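Flagellar biosynthesis protein FlhA (Bacillus subtilis, PDB 3MIX) takes part in the export of flagellar proteins through the type III secretion system, the part described here being its cytosolic domain. Local coordinates at residues 50-55 with 103-108; 207-212 with 243-248; 341-346 with 363-368. All blocks are in the same frame, centred on the assembly; numbering follows the deposited sequence.

Contact 1: 50-55 with 103-108; sequences EFEFGY and EYRLKI
The ring of Phe51 overlaps the start of the Tyr104 side chain across the antiparallel pair, its CZ 3.6 Å from Tyr104 CB. The two ring planes are only 23° from parallel but slid so far apart that they barely overlap. With chi1 at -179°, Phe51 swings its ring toward the opposite strand, and its edge also meets Leu106 CD1. On the other face of the sheet Glu52 and Arg105 run side by side: Glu52 OE1 sits 3.5 Å from Arg105 NH1 in a salt bridge whose carboxylate and guanidinium planes stand at 90°. Lys107 CD lies over the guanidinium of Arg105, 4.0 Å above its plane, a methylene lid on the charged group. Both charges have further mates, Arg94 for Glu52 and Glu112 for Arg105, so the buried row is a network and not one pair. Between the two faces runs the backbone ladder; Lys107 N to Glu50 O is 2.7 Å, and Gly54 N to Glu103 O closes the last rung at 2.8 Å. Strands 49-53 and 103-108 are the central pair of a four-stranded mixed sheet, flanked by 92-95 and 111-117, with helix 170-189 packing Val174 and Ile178 against Phe51.

Contact 2: 207-212 with 243-248; sequences PVLVEE and IFETLA
Leu209 drives its forked end into the flank of helix 240-250, where both methyls find carbon. Its CD2 lies 3.9 Å from Phe244 CB, while CD1 touches Glu245 CG at 3.9 Å and reaches Ala248 CB at 4.2 Å. Having CG trans to the backbone N (chi1 172°) sends the isobutyl group toward the partner helix, where it lies against the turn from Phe244 to Ala248. This is the close-packed part: Phe244, buried, continues inward to Ile199 and Leu202 of helix 192-205, which Val210 touches as well. The two segments cross at 44° with their axes 9.2 Å apart, and Leu209 is the main apolar bridge between them.

Toward the C-terminal ends the contact becomes polar and wet. Glu212, extended, ends with its carboxylate against the Ala248 methyl, Glu212 OE1 3.7 Å from Ala248 CB without a direct hydrogen bond. Water joins the segments here instead: one molecule lies 3.0 Å from Glu212 O and 3.1 Å from Ala248 O, bridging two carbonyls, and a second lies 2.7 Å from Glu212 OE2 with a weak link to Ala248 O. Val213, next in the helix, extends the apolar contact to Phe244, Leu247 and Ala248. With no direct hydrogen bond or salt bridge between 207-212 and 243-248, the chemistry suggests segments joined by apolar contact and water rather than by direct polar bonds.

Contact 3: 341-346 with 363-368; sequences CSPPVR and LSYNEL
Tyr365 lays one face of its ring over the backbone of Cys341: Cys341 O stands 3.4 Å above the ring plane, offset toward the rim, and Tyr365 CE2 is 3.4 Å from Cys341 C. Chi1 of -50°, with CG trans to the carbonyl carbon, folds the ring back across the end of strand 339-341. Beside it, Ser364 CB packs against Pro343 CA at 3.8 Å, and Asn366 OD1 reaches Pro343 CG. The strands themselves are joined in parallel by Cys341 N to Leu363 O at 3.1 Å, with a weak return bond from Tyr365 N to Cys341 O.

Arg346 closes the other flank. Its aliphatic part, bent at chi2 (-126°), lies against Ser364, Arg346 CG to Ser364 CB 3.9 Å, and brings CD and NE alongside Glu367. Arg346 NE and Glu367 OE2 are 3.9 Å apart, a long salt bridge with the oxygen well out of the guanidinium plane, so only charge acts there. The N-H groups have other work: NE bonds to Val362 O, while Glu233 and Glu262 take the terminal nitrogens. Glu367 OE1 in turn accepts the backbone N-H of Ser364 at 3.1 Å, from above the carboxylate plane, and pairs with Arg265. With an alanine in place of Glu367, the Ser364 N-H and Arg265 would probably lack a partner they now share, and the turn after the strand could move more freely. The contact thus ties together a beta-alpha-beta unit, strand 339-341, helix 343-353 and strand 362-364, with helix 290-299 meeting Cys341 and helices 257-267 and 269-276 covering Leu363.

The three contacts follow one another along the chain in series, each closing before the next opens, and all belong to the cytosolic domain of this FHIPEP-family protein. Contact 1, in the mixed four-stranded sheet, sits on the opposite side of the chain's centre from the other two, its centre 40 Å from each of theirs. Contacts 2 and 3 are closer, 24 Å between centres and about 11 Å between nearest atoms, without touching. Helix 257-267 links them: it packs against helix 240-250 of contact 2 and reaches Leu363 and Asn366 of contact 3. The three contacts thus lie in different parts of the domain: a sheet, a helical region and a beta-alpha-beta unit.

Contact 1: 50-55 with 103-108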
loop_
_atom_site.group_PDB
_atom_site.type_symbol
_atom_site.label_atom_id
_atom_site.label_comp_id
_atom_site.label_asym_id
_atom_site.label_seq_id
_atom_site.Cartn_x
_atom_site.Cartn_y
_atom_site.Cartn_z
ATOM N N GLU A 50 12.622 -7.889 -6.061
ATOM C CA GLU A 50 14.017 -8.204 -6.212
ATOM C C GLU A 50 14.812 -7.452 -5.173
ATOM O O GLU A 50 14.669 -6.234 -5.034
ATOM C CB GLU A 50 14.544 -7.778 -7.598
ATOM C CG GLU A 50 13.836 -8.375 -8.778
ATOM C CD GLU A 50 14.298 -7.726 -10.078
ATOM O OE1 GLU A 50 15.399 -8.072 -10.532
ATOM O OE2 GLU A 50 13.572 -6.861 -10.627
ATOM N N PHE A 51 15.674 -8.181 -4.478
ATOM C CA PHE A 51 16.621 -7.603 -3.552
ATOM C C PHE A 51 18.020 -7.882 -4.088
ATOM O O PHE A 51 18.419 -9.042 -4.245
ATOM C CB PHE A 51 16.443 -8.204 -2.158
ATOM C CG PHE A 51 17.381 -7.643 -1.129
ATOM C CD1 PHE A 51 17.083 -6.453 -0.469
ATOM C CD2 PHE A 51 18.555 -8.300 -0.815
ATOM C CE1 PHE A 51 17.941 -5.933 0.477
ATOM C CE2 PHE A 51 19.427 -7.775 0.141
ATOM C CZ PHE A 51 19.117 -6.600 0.783
ATOM N N GLU A 52 18.730 -6.794 -4.385
ATOM C CA GLU A 52 20.051 -6.807 -4.971
ATOM C C GLU A 52 21.073 -6.173 -4.045
ATOM O O GLU A 52 20.803 -5.151 -3.409
ATOM C CB GLU A 52 20.040 -6.039 -6.287
ATOM C CG GLU A 52 19.168 -6.676 -7.354
ATOM C CD GLU A 52 19.278 -5.979 -8.699
ATOM O OE1 GLU A 52 20.048 -4.998 -8.823
ATOM O OE2 GLU A 52 18.576 -6.416 -9.644
ATOM N N PHE A 53 22.258 -6.774 -3.999
ATOM C CA PHE A 53 23.318 -6.353 -3.083
ATOM C C PHE A 53 24.718 -6.441 -3.708
ATOM O O PHE A 53 24.961 -7.244 -4.609
ATOM C CB PHE A 53 23.270 -7.195 -1.806
ATOM C CG PHE A 53 23.273 -8.678 -2.064
ATOM C CD1 PHE A 53 22.089 -9.345 -2.409
ATOM C CD2 PHE A 53 24.451 -9.408 -1.972
ATOM C CE1 PHE A 53 22.092 -10.712 -2.657
ATOM C CE2 PHE A 53 24.467 -10.775 -2.221
ATOM C CZ PHE A 53 23.280 -11.432 -2.560
ATOM N N GLY A 54 25.632 -5.607 -3.217
ATOM C CA GLY A 54 27.042 -5.692 -3.588
ATOM C C GLY A 54 27.698 -6.848 -2.849
ATOM O O GLY A 54 27.072 -7.481 -1.985
ATOM N N TYR A 55 28.964 -7.113 -3.172
ATOM C CA TYR A 55 29.647 -8.313 -2.690
ATOM C C TYR A 55 29.894 -8.309 -1.187
ATOM O O TYR A 55 29.982 -9.375 -0.572
ATOM C CB TYR A 55 30.938 -8.580 -3.476
ATOM C CG TYR A 55 32.082 -7.612 -3.209
ATOM C CD1 TYR A 55 32.866 -7.727 -2.057
ATOM C CD2 TYR A 55 32.385 -6.591 -4.115
ATOM C CE1 TYR A 55 33.909 -6.843 -1.808
ATOM C CE2 TYR A 55 33.433 -5.705 -3.877
ATOM C CZ TYR A 55 34.193 -5.835 -2.720
ATOM O OH TYR A 55 35.240 -4.962 -2.474
ATOM N N GLU A 103 26.396 -1.941 -0.596
ATOM C CA GLU A 103 25.122 -1.434 -1.105
ATOM C C GLU A 103 24.057 -2.509 -1.312
ATOM O O GLU A 103 24.342 -3.581 -1.849
ATOM C CB GLU A 103 25.329 -0.683 -2.419
ATOM C CG GLU A 103 24.481 0.563 -2.541
ATOM C CD GLU A 103 25.152 1.783 -1.919
ATOM O OE1 GLU A 103 25.240 1.853 -0.669
ATOM O OE2 GLU A 103 25.589 2.674 -2.686
ATOM N N TYR A 104 22.832 -2.212 -0.885
ATOM C CA TYR A 104 21.691 -3.018 -1.280
ATOM C C TYR A 104 20.654 -2.173 -1.999
ATOM O O TYR A 104 20.600 -0.951 -1.830
ATOM C CB TYR A 104 21.066 -3.759 -0.091
ATOM C CG TYR A 104 20.360 -2.868 0.903
ATOM C CD1 TYR A 104 19.033 -2.476 0.696
ATOM C CD2 TYR A 104 21.009 -2.430 2.058
ATOM C CE1 TYR A 104 18.375 -1.660 1.608
ATOM C CE2 TYR A 104 20.362 -1.614 2.978
ATOM C CZ TYR A 104 19.038 -1.235 2.746
ATOM O OH TYR A 104 18.383 -0.431 3.643
ATOM N N ARG A 105 19.823 -2.852 -2.777
ATOM C CA ARG A 105 18.790 -2.229 -3.584
ATOM C C ARG A 105 17.526 -3.107 -3.598
ATOM O O ARG A 105 17.621 -4.332 -3.680
ATOM C CB ARG A 105 19.333 -2.069 -4.993
ATOM C CG ARG A 105 18.609 -1.090 -5.860
ATOM C CD ARG A 105 19.287 -1.036 -7.220
ATOM N NE ARG A 105 18.368 -0.599 -8.269
ATOM C CZ ARG A 105 18.467 -0.954 -9.551
ATOM N NH1 ARG A 105 19.435 -1.781 -9.948
ATOM N NH2 ARG A 105 17.582 -0.496 -10.437
ATOM N N LEU A 106 16.352 -2.485 -3.496
ATOM C CA LEU A 106 15.073 -3.205 -3.571
ATOM C C LEU A 106 14.235 -2.738 -4.749
ATOM O O LEU A 106 14.037 -1.541 -4.952
ATOM C CB LEU A 106 14.261 -3.065 -2.276
ATOM C CG LEU A 106 12.992 -3.942 -2.198
ATOM C CD1 LEU A 106 13.326 -5.424 -1.914
ATOM C CD2 LEU A 106 12.029 -3.414 -1.168
ATOM N N LYS A 107 13.745 -3.694 -5.522
ATOM C CA LYS A 107 12.881 -3.398 -6.654
ATOM C C LYS A 107 11.548 -4.084 -6.466
ATOM O O LYS A 107 11.482 -5.191 -5.944
ATOM C CB LYS A 107 13.524 -3.839 -7.973
ATOM C CG LYS A 107 14.946 -3.300 -8.167
ATOM C CD LYS A 107 15.672 -3.913 -9.380
ATOM C CE LYS A 107 15.149 -3.339 -10.706
ATOM N NZ LYS A 107 16.180 -3.366 -11.796
ATOM N N ILE A 108 10.485 -3.407 -6.873
ATOM C CA ILE A 108 9.153 -3.981 -6.848
ATOM C C ILE A 108 8.520 -3.827 -8.220
ATOM O O ILE A 108 8.354 -2.721 -8.718
ATOM C CB ILE A 108 8.275 -3.361 -5.713
ATOM C CG1 ILE A 108 8.721 -3.923 -4.344
ATOM C CG2 ILE A 108 6.768 -3.619 -5.977
ATOM C CD1 ILE A 108 8.131 -3.219 -3.154
#

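Contact 2: 207-212 with 243-248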
loop_
_atom_site.group_PDB
_atom_site.type_symbol
_atom_site.label_atom_id
_atom_site.label_comp_id
_atom_site.label_asym_id
_atom_site.label_seq_id
_atom_site.Cartn_x
_atom_site.Cartn_y
_atom_site.Cartn_z
ATOM N N PRO A 207 -17.847 -21.332 -0.356
ATOM C CA PRO A 207 -17.987 -21.524 -1.807
ATOM C C PRO A 207 -19.247 -20.866 -2.404
ATOM O O PRO A 207 -19.223 -20.416 -3.546
ATOM C CB PRO A 207 -18.053 -23.057 -1.952
ATOM C CG PRO A 207 -18.706 -23.531 -0.657
ATOM C CD PRO A 207 -18.118 -22.576 0.400
ATOM N N VAL A 208 -20.339 -20.804 -1.645
ATOM C CA VAL A 208 -21.581 -20.218 -2.148
ATOM C C VAL A 208 -21.392 -18.717 -2.327
ATOM O O VAL A 208 -21.784 -18.129 -3.357
ATOM C CB VAL A 208 -22.800 -20.557 -1.210
ATOM C CG1 VAL A 208 -23.963 -19.568 -1.383
ATOM C CG2 VAL A 208 -23.281 -22.003 -1.441
ATOM N N LEU A 209 -20.759 -18.106 -1.328
ATOM C CA LEU A 209 -20.482 -16.703 -1.361
ATOM C C LEU A 209 -19.556 -16.349 -2.548
ATOM O O LEU A 209 -19.814 -15.398 -3.296
ATOM C CB LEU A 209 -19.854 -16.281 -0.017
ATOM C CG LEU A 209 -19.318 -14.852 0.037
ATOM C CD1 LEU A 209 -20.453 -13.842 -0.173
ATOM C CD2 LEU A 209 -18.550 -14.582 1.345
ATOM N N VAL A 210 -18.479 -17.111 -2.706
ATOM C CA VAL A 210 -17.542 -16.870 -3.785
ATOM C C VAL A 210 -18.221 -16.991 -5.158
ATOM O O VAL A 210 -18.017 -16.155 -6.044
ATOM C CB VAL A 210 -16.320 -17.827 -3.676
ATOM C CG1 VAL A 210 -15.484 -17.814 -4.957
ATOM C CG2 VAL A 210 -15.450 -17.419 -2.475
ATOM N N GLU A 211 -19.034 -18.035 -5.311
ATOM C CA GLU A 211 -19.677 -18.357 -6.573
ATOM C C GLU A 211 -20.675 -17.290 -6.943
ATOM O O GLU A 211 -20.935 -17.067 -8.118
ATOM C CB GLU A 211 -20.394 -19.699 -6.465
ATOM C CG GLU A 211 -20.205 -20.602 -7.667
ATOM C CD GLU A 211 -21.072 -20.220 -8.856
ATOM O OE1 GLU A 211 -22.222 -19.760 -8.644
ATOM O OE2 GLU A 211 -20.604 -20.391 -10.009
ATOM N N GLU A 212 -21.245 -16.634 -5.938
ATOM C CA GLU A 212 -22.175 -15.538 -6.170
ATOM C C GLU A 212 -21.426 -14.330 -6.724
ATOM O O GLU A 212 -22.005 -13.496 -7.425
ATOM C CB GLU A 212 -22.864 -15.126 -4.864
ATOM C CG GLU A 212 -24.235 -14.485 -5.069
ATOM C CD GLU A 212 -24.808 -13.860 -3.799
ATOM O OE1 GLU A 212 -24.320 -14.201 -2.693
ATOM O OE2 GLU A 212 -25.742 -13.028 -3.911
ATOM N N ILE A 243 -15.591 -8.285 2.827
ATOM C CA ILE A 243 -15.282 -7.788 1.475
ATOM C C ILE A 243 -16.157 -8.458 0.409
ATOM O O ILE A 243 -16.828 -7.768 -0.354
ATOM C CB ILE A 243 -13.752 -7.863 1.119
ATOM C CG1 ILE A 243 -12.943 -6.905 2.014
ATOM C CG2 ILE A 243 -13.495 -7.590 -0.392
ATOM C CD1 ILE A 243 -11.417 -7.226 2.046
ATOM N N PHE A 244 -16.172 -9.789 0.399
ATOM C CA PHE A 244 -16.953 -10.542 -0.581
ATOM C C PHE A 244 -18.488 -10.446 -0.422
ATOM O O PHE A 244 -19.208 -10.447 -1.431
ATOM C CB PHE A 244 -16.480 -12.004 -0.668
ATOM C CG PHE A 244 -15.308 -12.193 -1.616
ATOM C CD1 PHE A 244 -14.049 -11.673 -1.308
ATOM C CD2 PHE A 244 -15.480 -12.851 -2.831
ATOM C CE1 PHE A 244 -12.996 -11.839 -2.175
ATOM C CE2 PHE A 244 -14.418 -13.023 -3.703
ATOM C CZ PHE A 244 -13.183 -12.515 -3.386
ATOM N N GLU A 245 -18.975 -10.328 0.814
ATOM C CA GLU A 245 -20.419 -10.117 1.054
ATOM C C GLU A 245 -20.836 -8.759 0.454
ATOM O O GLU A 245 -21.901 -8.627 -0.161
ATOM C CB GLU A 245 -20.795 -10.257 2.560
ATOM C CG GLU A 245 -20.622 -11.684 3.093
ATOM C CD GLU A 245 -21.131 -11.915 4.544
ATOM O OE1 GLU A 245 -21.295 -10.931 5.296
ATOM O OE2 GLU A 245 -21.360 -13.097 4.934
ATOM N N THR A 246 -19.966 -7.770 0.609
ATOM C CA THR A 246 -20.213 -6.444 0.019
ATOM C C THR A 246 -20.173 -6.523 -1.515
ATOM O O THR A 246 -21.057 -5.985 -2.196
ATOM C CB THR A 246 -19.179 -5.378 0.516
ATOM O OG1 THR A 246 -19.019 -5.485 1.939
ATOM C CG2 THR A 246 -19.651 -3.990 0.176
ATOM N N LEU A 247 -19.184 -7.228 -2.040
ATOM C CA LEU A 247 -19.107 -7.429 -3.480
ATOM C C LEU A 247 -20.332 -8.185 -4.006
ATOM O O LEU A 247 -20.794 -7.868 -5.102
ATOM C CB LEU A 247 -17.808 -8.136 -3.904
ATOM C CG LEU A 247 -16.510 -7.368 -3.604
ATOM C CD1 LEU A 247 -15.273 -8.192 -4.060
ATOM C CD2 LEU A 247 -16.503 -5.923 -4.207
ATOM N N ALA A 248 -20.817 -9.182 -3.256
ATOM C CA ALA A 248 -21.993 -9.942 -3.669
ATOM C C ALA A 248 -23.218 -9.027 -3.730
ATOM O O ALA A 248 -23.974 -9.093 -4.671
ATOM C CB ALA A 248 -22.265 -11.128 -2.738
HETATM O O HOH W 1 -23.450 -10.907 -7.113
HETATM O O HOH W 2 -26.051 -11.424 -6.115
#

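Contact 3: 341-346 with 363-368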
loop_
_atom_site.group_PDB
_atom_site.type_symbol
_atom_site.label_atom_id
_atom_site.label_comp_id
_atom_site.label_asym_id
_atom_site.label_seq_id
_atom_site.Cartn_x
_atom_site.Cartn_y
_atom_site.Cartn_z
ATOM N N CYS A 341 -14.613 13.730 5.630
ATOM C CA CYS A 341 -15.478 14.398 4.669
ATOM C C CYS A 341 -16.674 13.511 4.402
ATOM O O CYS A 341 -16.744 12.392 4.920
ATOM C CB CYS A 341 -14.730 14.731 3.375
ATOM S SG CYS A 341 -14.056 13.304 2.494
ATOM N N SER A 342 -17.622 14.007 3.613
ATOM C CA SER A 342 -18.844 13.259 3.347
ATOM C C SER A 342 -18.561 12.171 2.332
ATOM O O SER A 342 -17.670 12.338 1.497
ATOM C CB SER A 342 -19.975 14.181 2.871
ATOM O OG SER A 342 -19.699 14.722 1.593
ATOM N N PRO A 343 -19.309 11.047 2.410
ATOM C CA PRO A 343 -19.126 9.879 1.533
ATOM C C PRO A 343 -19.047 10.154 0.018
ATOM O O PRO A 343 -18.133 9.631 -0.623
ATOM C CB PRO A 343 -20.325 8.981 1.866
ATOM C CG PRO A 343 -20.746 9.383 3.231
ATOM C CD PRO A 343 -20.297 10.788 3.479
ATOM N N PRO A 344 -19.982 10.948 -0.566
ATOM C CA PRO A 344 -19.923 11.099 -2.038
ATOM C C PRO A 344 -18.713 11.884 -2.557
ATOM O O PRO A 344 -18.459 11.909 -3.773
ATOM C CB PRO A 344 -21.223 11.855 -2.366
ATOM C CG PRO A 344 -21.569 12.578 -1.114
ATOM C CD PRO A 344 -21.152 11.657 -0.003
ATOM N N VAL A 345 -17.976 12.503 -1.638
ATOM C CA VAL A 345 -16.852 13.376 -1.976
ATOM C C VAL A 345 -15.498 12.716 -1.658
ATOM O O VAL A 345 -14.466 13.051 -2.248
ATOM C CB VAL A 345 -16.976 14.718 -1.213
ATOM C CG1 VAL A 345 -15.981 15.728 -1.727
ATOM C CG2 VAL A 345 -18.385 15.283 -1.351
ATOM N N ARG A 346 -15.532 11.773 -0.723
ATOM C CA ARG A 346 -14.351 11.120 -0.150
ATOM C C ARG A 346 -13.323 10.600 -1.156
ATOM O O ARG A 346 -12.138 10.936 -1.079
ATOM C CB ARG A 346 -14.814 9.979 0.733
ATOM C CG ARG A 346 -13.736 9.421 1.582
ATOM C CD ARG A 346 -13.653 7.935 1.350
ATOM N NE ARG A 346 -12.280 7.551 1.565
ATOM C CZ ARG A 346 -11.441 7.097 0.653
ATOM N NH1 ARG A 346 -10.217 6.845 1.045
ATOM N NH2 ARG A 346 -11.800 6.863 -0.602
ATOM N N LEU A 363 -10.927 9.902 5.337
ATOM C CA LEU A 363 -12.022 9.039 5.758
ATOM C C LEU A 363 -13.364 9.666 5.445
ATOM O O LEU A 363 -13.453 10.872 5.258
ATOM C CB LEU A 363 -11.923 8.733 7.254
ATOM C CG LEU A 363 -10.650 8.054 7.765
ATOM C CD1 LEU A 363 -10.820 7.725 9.247
ATOM C CD2 LEU A 363 -10.276 6.794 6.936
ATOM N N SER A 364 -14.398 8.841 5.366
ATOM C CA SER A 364 -15.758 9.345 5.346
ATOM C C SER A 364 -16.454 9.066 6.699
ATOM O O SER A 364 -16.058 8.152 7.432
ATOM C CB SER A 364 -16.539 8.785 4.157
ATOM O OG SER A 364 -17.242 7.610 4.492
ATOM N N TYR A 365 -17.475 9.859 7.019
ATOM C CA TYR A 365 -18.184 9.745 8.300
ATOM C C TYR A 365 -18.740 8.351 8.512
ATOM O O TYR A 365 -18.775 7.861 9.636
ATOM C CB TYR A 365 -19.328 10.768 8.396
ATOM C CG TYR A 365 -18.930 12.187 8.062
ATOM C CD1 TYR A 365 -17.963 12.856 8.812
ATOM C CD2 TYR A 365 -19.525 12.862 7.003
ATOM C CE1 TYR A 365 -17.587 14.169 8.509
ATOM C CE2 TYR A 365 -19.162 14.176 6.694
ATOM C CZ TYR A 365 -18.187 14.821 7.448
ATOM O OH TYR A 365 -17.822 16.118 7.139
ATOM N N ASN A 366 -19.162 7.714 7.422
ATOM C CA ASN A 366 -19.740 6.371 7.459
ATOM C C ASN A 366 -18.720 5.230 7.593
ATOM O O ASN A 366 -19.087 4.044 7.525
ATOM C CB ASN A 366 -20.612 6.147 6.220
ATOM C CG ASN A 366 -21.940 6.891 6.282
ATOM O OD1 ASN A 366 -22.762 6.764 5.372
ATOM N ND2 ASN A 366 -22.160 7.674 7.348
ATOM N N GLU A 367 -17.447 5.589 7.761
ATOM C CA GLU A 367 -16.377 4.611 7.954
ATOM C C GLU A 367 -15.937 4.639 9.406
ATOM O O GLU A 367 -15.224 3.753 9.869
ATOM C CB GLU A 367 -15.200 4.867 6.994
ATOM C CG GLU A 367 -15.613 4.879 5.508
ATOM C CD GLU A 367 -14.507 5.304 4.571
ATOM O OE1 GLU A 367 -13.518 5.921 5.028
ATOM O OE2 GLU A 367 -14.624 5.023 3.357
ATOM N N LEU A 368 -16.375 5.670 10.119
ATOM C CA LEU A 368 -16.266 5.713 11.571
ATOM C C LEU A 368 -17.546 5.196 12.204
ATOM O O LEU A 368 -18.635 5.619 11.841
ATOM C CB LEU A 368 -15.966 7.123 12.064
ATOM C CG LEU A 368 -14.628 7.727 11.630
ATOM C CD1 LEU A 368 -14.513 9.144 12.148
ATOM C CD2 LEU A 368 -13.428 6.881 12.081
#